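Local coordinates for breast cancer anti-estrogen resistance protein 1 (Mus musculus, PDB 5W93), which acts as a docking protein that coordinates tyrosine kinase-based signalling in cell adhesion and is implicated in inducing cell migration, at residues A31-V36 with R116-G121; A47-V52 with A95-A100. The protein carries 2 engineered substitutions. All blocks are in the same frame, centred on the assembly; numbering follows the deposited sequence.

Contact 1: residues A31-V36 with R116-G121; sequences AFFTAV and RVKELG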
ATOM      1  N   ALA A  31     -11.847  -6.807   0.899  1.00 25.42           N
ATOM      2  CA  ALA A  31     -12.050  -7.880   1.858  1.00 29.60           C
ATOM      3  C   ALA A  31     -11.859  -7.341   3.273  1.00 28.51           C
ATOM      4  O   ALA A  31     -12.599  -7.708   4.188  1.00 26.09           O
ATOM      5  CB  ALA A  31     -11.102  -9.036   1.587  1.00 30.60           C
ATOM      6  N   PHE A  32     -10.868  -6.464   3.444  1.00 26.77           N
ATOM      7  CA  PHE A  32     -10.621  -5.842   4.737  1.00 23.55           C
ATOM      8  C   PHE A  32     -11.832  -5.005   5.177  1.00 30.06           C
ATOM      9  O   PHE A  32     -12.294  -5.135   6.309  1.00 29.07           O
ATOM     10  CB  PHE A  32      -9.356  -4.972   4.709  1.00 21.17           C
ATOM     11  CG  PHE A  32      -9.172  -4.139   5.957  1.00 23.65           C
ATOM     12  CD1 PHE A  32      -8.531  -4.665   7.073  1.00 27.47           C
ATOM     13  CD2 PHE A  32      -9.649  -2.842   6.014  1.00 25.80           C
ATOM     14  CE1 PHE A  32      -8.379  -3.896   8.229  1.00 31.29           C
ATOM     15  CE2 PHE A  32      -9.499  -2.081   7.162  1.00 30.22           C
ATOM     16  CZ  PHE A  32      -8.867  -2.611   8.264  1.00 25.82           C
ATOM     17  N   PHE A  33     -12.349  -4.157   4.289  1.00 27.99           N
ATOM     18  CA  PHE A  33     -13.492  -3.311   4.639  1.00 29.30           C
ATOM     19  C   PHE A  33     -14.710  -4.141   5.008  1.00 29.55           C
ATOM     20  O   PHE A  33     -15.438  -3.790   5.932  1.00 29.57           O
ATOM     21  CB  PHE A  33     -13.855  -2.357   3.497  1.00 27.47           C
ATOM     22  CG  PHE A  33     -12.864  -1.246   3.287  1.00 33.00           C
ATOM     23  CD1 PHE A  33     -12.113  -0.755   4.343  1.00 27.07           C
ATOM     24  CD2 PHE A  33     -12.692  -0.687   2.026  1.00 34.52           C
ATOM     25  CE1 PHE A  33     -11.195   0.273   4.149  1.00 26.38           C
ATOM     26  CE2 PHE A  33     -11.793   0.344   1.829  1.00 35.96           C
ATOM     27  CZ  PHE A  33     -11.038   0.824   2.888  1.00 36.75           C
ATOM     28  N   THR A  34     -14.911  -5.248   4.291  1.00 26.27           N
ATOM     29  CA  THR A  34     -16.039  -6.149   4.543  1.00 28.16           C
ATOM     30  C   THR A  34     -15.938  -6.814   5.919  1.00 27.20           C
ATOM     31  O   THR A  34     -16.942  -6.948   6.633  1.00 30.32           O
ATOM     32  CB  THR A  34     -16.136  -7.229   3.447  1.00 26.46           C
ATOM     33  OG1 THR A  34     -16.618  -6.624   2.239  1.00 29.61           O
ATOM     34  CG2 THR A  34     -17.080  -8.373   3.862  1.00 28.00           C
ATOM     35  N   ALA A  35     -14.727  -7.222   6.281  1.00 24.62           N
ATOM     36  CA  ALA A  35     -14.441  -7.760   7.608  1.00 30.60           C
ATOM     37  C   ALA A  35     -14.814  -6.769   8.699  1.00 30.01           C
ATOM     38  O   ALA A  35     -15.407  -7.147   9.709  1.00 29.49           O
ATOM     39  CB  ALA A  35     -12.974  -8.137   7.728  1.00 30.99           C
ATOM     40  N   VAL A  36     -14.476  -5.501   8.502  1.00 28.12           N
ATOM     41  CA  VAL A  36     -14.787  -4.502   9.510  1.00 23.60           C
ATOM     42  C   VAL A  36     -16.287  -4.195   9.525  1.00 28.61           C
ATOM     43  O   VAL A  36     -16.877  -4.004  10.592  1.00 35.44           O
ATOM     44  CB  VAL A  36     -13.969  -3.207   9.314  1.00 31.59           C
ATOM     45  CG1 VAL A  36     -14.427  -2.133  10.296  1.00 37.26           C
ATOM     46  CG2 VAL A  36     -12.472  -3.492   9.528  1.00 33.36           C
ATOM     47  N   ARG A 116      -6.757   4.639   7.796  1.00 25.80           N
ATOM     48  CA  ARG A 116      -5.412   4.464   7.236  1.00 24.25           C
ATOM     49  C   ARG A 116      -5.483   3.595   6.005  1.00 23.29           C
ATOM     50  O   ARG A 116      -4.786   3.852   5.036  1.00 27.30           O
ATOM     51  CB  ARG A 116      -4.428   3.828   8.221  1.00 23.36           C
ATOM     52  CG  ARG A 116      -4.231   4.592   9.506  1.00 35.90           C
ATOM     53  CD  ARG A 116      -3.616   5.979   9.306  1.00 35.57           C
ATOM     54  NE  ARG A 116      -3.736   6.701  10.570  1.00 53.07           N
ATOM     55  CZ  ARG A 116      -2.819   6.702  11.535  1.00 51.46           C
ATOM     56  NH1 ARG A 116      -1.663   6.063  11.378  1.00 49.39           N
ATOM     57  NH2 ARG A 116      -3.049   7.370  12.653  1.00 45.83           N
ATOM     58  N   VAL A 117      -6.308   2.554   6.046  1.00 27.33           N
ATOM     59  CA  VAL A 117      -6.437   1.672   4.885  1.00 24.96           C
ATOM     60  C   VAL A 117      -7.087   2.413   3.720  1.00 23.43           C
ATOM     61  O   VAL A 117      -6.640   2.273   2.581  1.00 29.01           O
ATOM     62  CB  VAL A 117      -7.221   0.398   5.226  1.00 24.96           C
ATOM     63  CG1 VAL A 117      -7.506  -0.417   3.961  1.00 23.02           C
ATOM     64  CG2 VAL A 117      -6.430  -0.442   6.262  1.00 23.21           C
ATOM     65  N   LYS A 118      -8.111   3.225   3.999  1.00 25.28           N
ATOM     66  CA  LYS A 118      -8.715   4.064   2.942  1.00 26.32           C
ATOM     67  C   LYS A 118      -7.682   4.998   2.306  1.00 26.58           C
ATOM     68  O   LYS A 118      -7.618   5.137   1.082  1.00 25.22           O
ATOM     69  CB  LYS A 118      -9.867   4.924   3.483  1.00 35.32           C
ATOM     70  CG  LYS A 118     -11.187   4.229   3.736  1.00 49.62           C
ATOM     71  CD  LYS A 118     -12.261   5.288   4.060  1.00 58.94           C
ATOM     72  CE  LYS A 118     -13.476   4.693   4.769  1.00 67.48           C
ATOM     73  NZ  LYS A 118     -14.118   5.693   5.690  1.00 72.54           N
ATOM     74  N   GLU A 119      -6.888   5.648   3.147  1.00 25.18           N
ATOM     75  CA  GLU A 119      -5.845   6.552   2.673  1.00 28.22           C
ATOM     76  C   GLU A 119      -4.817   5.819   1.820  1.00 25.18           C
ATOM     77  O   GLU A 119      -4.340   6.348   0.812  1.00 25.13           O
ATOM     78  CB  GLU A 119      -5.148   7.234   3.850  1.00 29.12           C
ATOM     79  CG  GLU A 119      -4.038   8.181   3.409  1.00 28.16           C
ATOM     80  CD  GLU A 119      -3.451   8.986   4.557  1.00 37.27           C
ATOM     81  OE1 GLU A 119      -3.765   8.674   5.734  1.00 36.70           O
ATOM     82  OE2 GLU A 119      -2.661   9.915   4.278  1.00 32.87           O
ATOM     83  N   LEU A 120      -4.487   4.593   2.223  1.00 23.93           N
ATOM     84  CA  LEU A 120      -3.613   3.742   1.411  1.00 26.42           C
ATOM     85  C   LEU A 120      -4.216   3.451   0.045  1.00 24.33           C
ATOM     86  O   LEU A 120      -3.533   3.590  -0.974  1.00 26.22           O
ATOM     87  CB  LEU A 120      -3.303   2.425   2.132  1.00 24.57           C
ATOM     88  CG  LEU A 120      -2.414   1.465   1.321  1.00 25.99           C
ATOM     89  CD1 LEU A 120      -0.974   1.960   1.249  1.00 22.54           C
ATOM     90  CD2 LEU A 120      -2.467   0.048   1.890  1.00 26.90           C
ATOM     91  N   GLY A 121      -5.484   3.047   0.012  1.00 21.97           N
ATOM     92  CA  GLY A 121      -6.174   2.833  -1.255  1.00 22.52           C
ATOM     93  C   GLY A 121      -6.121   4.026  -2.205  1.00 30.38           C
ATOM     94  O   GLY A 121      -5.796   3.902  -3.397  1.00 24.10           O
TER
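With chi1 at 171°, Phe32 sets CG anti to its own backbone N and its ring reaches straight across to Val117, while the neighbouring Phe33, at chi1 -71°, takes the rotation that places CG anti to the carbonyl carbon and brings its far rim to the same valine. Val117 thus meets two rings with two different methyls. CG2 lies over one face of the Phe32 ring, a CH-pi contact 4.0 Å from the centroid and 3.6 Å from Phe32 CE2. Val36 CG2, from the same helix as Phe32, sits off-centre over the opposite face of that ring, which is therefore sandwiched between two valines. The other methyl, Val117 CG1, bridges the pair of phenylalanines: it is 3.8 Å from Phe33 CE1 and equally 3.8 Å from Phe32 CD2. Phe33 CE1 itself lies at the edge of the Phe32 ring, in its plane, and this links the two aromatic groups along one helix. Farther out, the aliphatic start of Lys118 meets the tip of the Phe33 ring obliquely, CG lying 3.5 Å from Phe33 CZ, and its chain continues extended toward solvent. No hydrogen bond crosses the interface; the side chains meet through carbon atoms. The short helical segments run nearly antiparallel at 158°, 11.4 Å apart, a separation bridged by the two rings and the Val117 methyls. This is a first-to-last helix pairing of the FAT-like four-helix bundle that forms the C-terminal domain. Phe32 also touches Ser49 of helix 42-69 and Met113 of helix 107-135, whereas Leu120 packs against both helix 42-69 and helix 73-102.

Contact 2: residues A47-V52 with A95-A100; sequences AHSKFV and ATTKAA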
ATOM      1  N   ALA A  47      -5.647 -10.565  10.241  1.00 26.46           N
ATOM      2  CA  ALA A  47      -5.276 -11.325   9.036  1.00 25.75           C
ATOM      3  C   ALA A  47      -5.484 -10.492   7.769  1.00 27.74           C
ATOM      4  O   ALA A  47      -4.617 -10.453   6.902  1.00 25.20           O
ATOM      5  CB  ALA A  47      -6.080 -12.628   8.946  1.00 25.54           C
ATOM      6  N   HIS A  48      -6.631  -9.829   7.661  1.00 26.89           N
ATOM      7  CA  HIS A  48      -6.922  -9.027   6.474  1.00 27.60           C
ATOM      8  C   HIS A  48      -6.018  -7.789   6.381  1.00 25.03           C
ATOM      9  O   HIS A  48      -5.680  -7.349   5.289  1.00 23.63           O
ATOM     10  CB  HIS A  48      -8.407  -8.645   6.431  1.00 24.23           C
ATOM     11  CG  HIS A  48      -9.281  -9.776   5.999  1.00 29.17           C
ATOM     12  ND1 HIS A  48      -9.439 -10.134   4.672  1.00 28.77           N
ATOM     13  CD2 HIS A  48      -9.986 -10.686   6.716  1.00 29.46           C
ATOM     14  CE1 HIS A  48     -10.221 -11.193   4.591  1.00 32.03           C
ATOM     15  NE2 HIS A  48     -10.563 -11.554   5.819  1.00 33.79           N
ATOM     16  N   SER A  49      -5.618  -7.243   7.524  1.00 21.84           N
ATOM     17  CA  SER A  49      -4.637  -6.171   7.545  0.51 21.38           C
ATOM     18  C   SER A  49      -3.337  -6.635   6.903  1.00 23.84           C
ATOM     19  O   SER A  49      -2.767  -5.946   6.049  1.00 21.59           O
ATOM     20  CB  SER A  49      -4.383  -5.699   8.985  0.51 22.83           C
ATOM     21  OG  SER A  49      -5.413  -4.823   9.404  0.51 21.98           O
ATOM     22  N   LYS A  50      -2.859  -7.800   7.323  1.00 19.00           N
ATOM     23  CA  LYS A  50      -1.630  -8.339   6.760  1.00 23.29           C
ATOM     24  C   LYS A  50      -1.755  -8.539   5.245  1.00 20.65           C
ATOM     25  O   LYS A  50      -0.790  -8.323   4.518  1.00 23.98           O
ATOM     26  CB  LYS A  50      -1.254  -9.652   7.445  1.00 21.58           C
ATOM     27  CG  LYS A  50      -0.818  -9.445   8.898  1.00 26.46           C
ATOM     28  CD  LYS A  50      -0.171 -10.700   9.455  1.00 33.60           C
ATOM     29  CE  LYS A  50      -1.205 -11.694   9.891  1.00 41.70           C
ATOM     30  NZ  LYS A  50      -0.777 -12.388  11.153  1.00 41.70           N
ATOM     31  N   PHE A  51      -2.930  -8.946   4.770  1.00 22.68           N
ATOM     32  CA  PHE A  51      -3.129  -9.142   3.322  1.00 22.13           C
ATOM     33  C   PHE A  51      -3.015  -7.802   2.577  1.00 23.37           C
ATOM     34  O   PHE A  51      -2.444  -7.713   1.473  1.00 20.08           O
ATOM     35  CB  PHE A  51      -4.504  -9.770   3.016  1.00 24.87           C
ATOM     36  CG  PHE A  51      -4.763 -11.097   3.693  1.00 29.80           C
ATOM     37  CD1 PHE A  51      -3.718 -11.948   4.042  1.00 29.11           C
ATOM     38  CD2 PHE A  51      -6.068 -11.501   3.959  1.00 23.67           C
ATOM     39  CE1 PHE A  51      -3.962 -13.172   4.649  1.00 35.79           C
ATOM     40  CE2 PHE A  51      -6.317 -12.737   4.578  1.00 26.58           C
ATOM     41  CZ  PHE A  51      -5.264 -13.563   4.915  1.00 29.11           C
ATOM     42  N   VAL A  52      -3.573  -6.756   3.186  1.00 22.03           N
ATOM     43  CA  VAL A  52      -3.494  -5.412   2.607  1.00 20.41           C
ATOM     44  C   VAL A  52      -2.043  -4.935   2.526  1.00 20.37           C
ATOM     45  O   VAL A  52      -1.600  -4.406   1.508  1.00 19.88           O
ATOM     46  CB  VAL A  52      -4.323  -4.397   3.425  1.00 21.03           C
ATOM     47  CG1 VAL A  52      -3.969  -2.981   3.032  1.00 20.35           C
ATOM     48  CG2 VAL A  52      -5.817  -4.652   3.209  1.00 24.01           C
ATOM     49  N   ALA A  95       0.387  -0.024  13.021  1.00 26.46           N
ATOM     50  CA  ALA A  95       0.112   0.661  14.291  1.00 31.97           C
ATOM     51  C   ALA A  95      -1.371   0.638  14.663  1.00 25.84           C
ATOM     52  O   ALA A  95      -1.740   0.197  15.756  1.00 24.63           O
ATOM     53  CB  ALA A  95       0.613   2.115  14.240  1.00 27.50           C
ATOM     54  N   THR A  96      -2.222   1.111  13.758  1.00 22.53           N
ATOM     55  CA  THR A  96      -3.646   1.175  14.055  1.00 24.26           C
ATOM     56  C   THR A  96      -4.304  -0.200  14.176  1.00 25.83           C
ATOM     57  O   THR A  96      -5.266  -0.362  14.940  1.00 24.18           O
ATOM     58  CB  THR A  96      -4.406   2.003  13.008  1.00 27.50           C
ATOM     59  OG1 THR A  96      -4.211   1.446  11.693  1.00 23.51           O
ATOM     60  CG2 THR A  96      -3.924   3.435  13.027  1.00 27.84           C
ATOM     61  N   THR A  97      -3.801  -1.192  13.435  1.00 22.25           N
ATOM     62  CA  THR A  97      -4.357  -2.538  13.528  1.00 22.29           C
ATOM     63  C   THR A  97      -4.070  -3.129  14.913  1.00 22.96           C
ATOM     64  O   THR A  97      -4.956  -3.726  15.552  1.00 23.36           O
ATOM     65  CB  THR A  97      -3.786  -3.484  12.411  1.00 24.74           C
ATOM     66  OG1 THR A  97      -4.114  -2.953  11.123  1.00 22.63           O
ATOM     67  CG2 THR A  97      -4.380  -4.873  12.505  1.00 25.93           C
ATOM     68  N   LYS A  98      -2.835  -2.970  15.372  1.00 19.52           N
ATOM     69  CA  LYS A  98      -2.471  -3.443  16.695  1.00 24.90           C
ATOM     70  C   LYS A  98      -3.356  -2.760  17.754  1.00 23.38           C
ATOM     71  O   LYS A  98      -3.865  -3.405  18.667  1.00 25.97           O
ATOM     72  CB  LYS A  98      -0.986  -3.180  16.982  1.00 28.37           C
ATOM     73  CG  LYS A  98      -0.024  -4.110  16.226  1.00 38.39           C
ATOM     74  CD  LYS A  98       1.409  -4.031  16.776  1.00 39.22           C
ATOM     75  CE  LYS A  98       2.058  -2.694  16.514  1.00 40.27           C
ATOM     76  NZ  LYS A  98       3.554  -2.735  16.579  1.00 35.75           N
ATOM     77  N   ALA A  99      -3.559  -1.464  17.593  1.00 27.35           N
ATOM     78  CA  ALA A  99      -4.358  -0.696  18.558  1.00 30.13           C
ATOM     79  C   ALA A  99      -5.840  -1.127  18.552  1.00 31.15           C
ATOM     80  O   ALA A  99      -6.476  -1.217  19.609  1.00 28.23           O
ATOM     81  CB  ALA A  99      -4.234   0.774  18.270  1.00 26.11           C
ATOM     82  N   ALA A 100      -6.387  -1.394  17.369  1.00 23.01           N
ATOM     83  CA  ALA A 100      -7.757  -1.892  17.249  1.00 28.41           C
ATOM     84  C   ALA A 100      -7.935  -3.273  17.885  1.00 28.75           C
ATOM     85  O   ALA A 100      -9.020  -3.609  18.369  1.00 30.51           O
ATOM     86  CB  ALA A 100      -8.188  -1.931  15.760  1.00 25.15           C
TER
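Ser49 lays its CB and OG alongside the branched end of Thr97, the pair through which residues 47-52 and 95-100 touch. They join the second and third helices of a FAT-like four-helix bundle, and the closeness of the backbones, 7.0 Å from Ser49 CA to Thr97 CA, reflects how small both side chains are. In each residue the hydroxyl is anti to the carbonyl carbon and beside the backbone N (chi1 -80° for Ser49, -60° for Thr97), a rotation that turns it back toward its own helix as well as across the interface. The two oxygens, Ser49 OG and Thr97 OG1, are 2.9 Å apart. A hydrogen bond donated by Ser49 is compatible with this spacing but is not settled, because Phe45 O offers the same proton a second, weak bond. Ser49 is, in addition, modelled in two conformers. Thr97 OG1 is hydrogen-bonded to Ile93 O, one turn back on its helix, so this buried hydroxyl does not depend on Ser49 alone for a partner. The same two residues, with Lys50 and Lys98, also pack against apolar side chains of the bound paxillin LD1 peptide. The lysines add polar grips on that peptide: Lys98 NZ forms a salt bridge with one of its acidic side chains, and Lys50 NZ hydrogen-bonds to its backbone. The contact therefore lies beneath the peptide, at the floor of the groove between helices 42-69 and 73-102. Beside the hydroxyls, the apolar branch of Thr97 completes the fit, its CG2 resting 3.6 Å from Ser49 CB.

From the N terminus, helix 5-37 contributes residues 31-36 near its end, and the chain then turns into helix 42-69, which carries residues 47-52. Helix 73-102 returns with residues 95-100, closing the inner loop at contact 2. Only on helix 107-135, at residues 116-121, does contact 1 close the outer loop, so contact 2 is nested inside it. Together they tie the first helix to the fourth and the second to the third. Their centres lie about 10 Å apart, and they touch directly: Phe32 CE1 packs 3.3 Å from Ser49 OG, Leu120 meets Val52, and Arg116 meets Thr96, joining both helix pairs within one bundle.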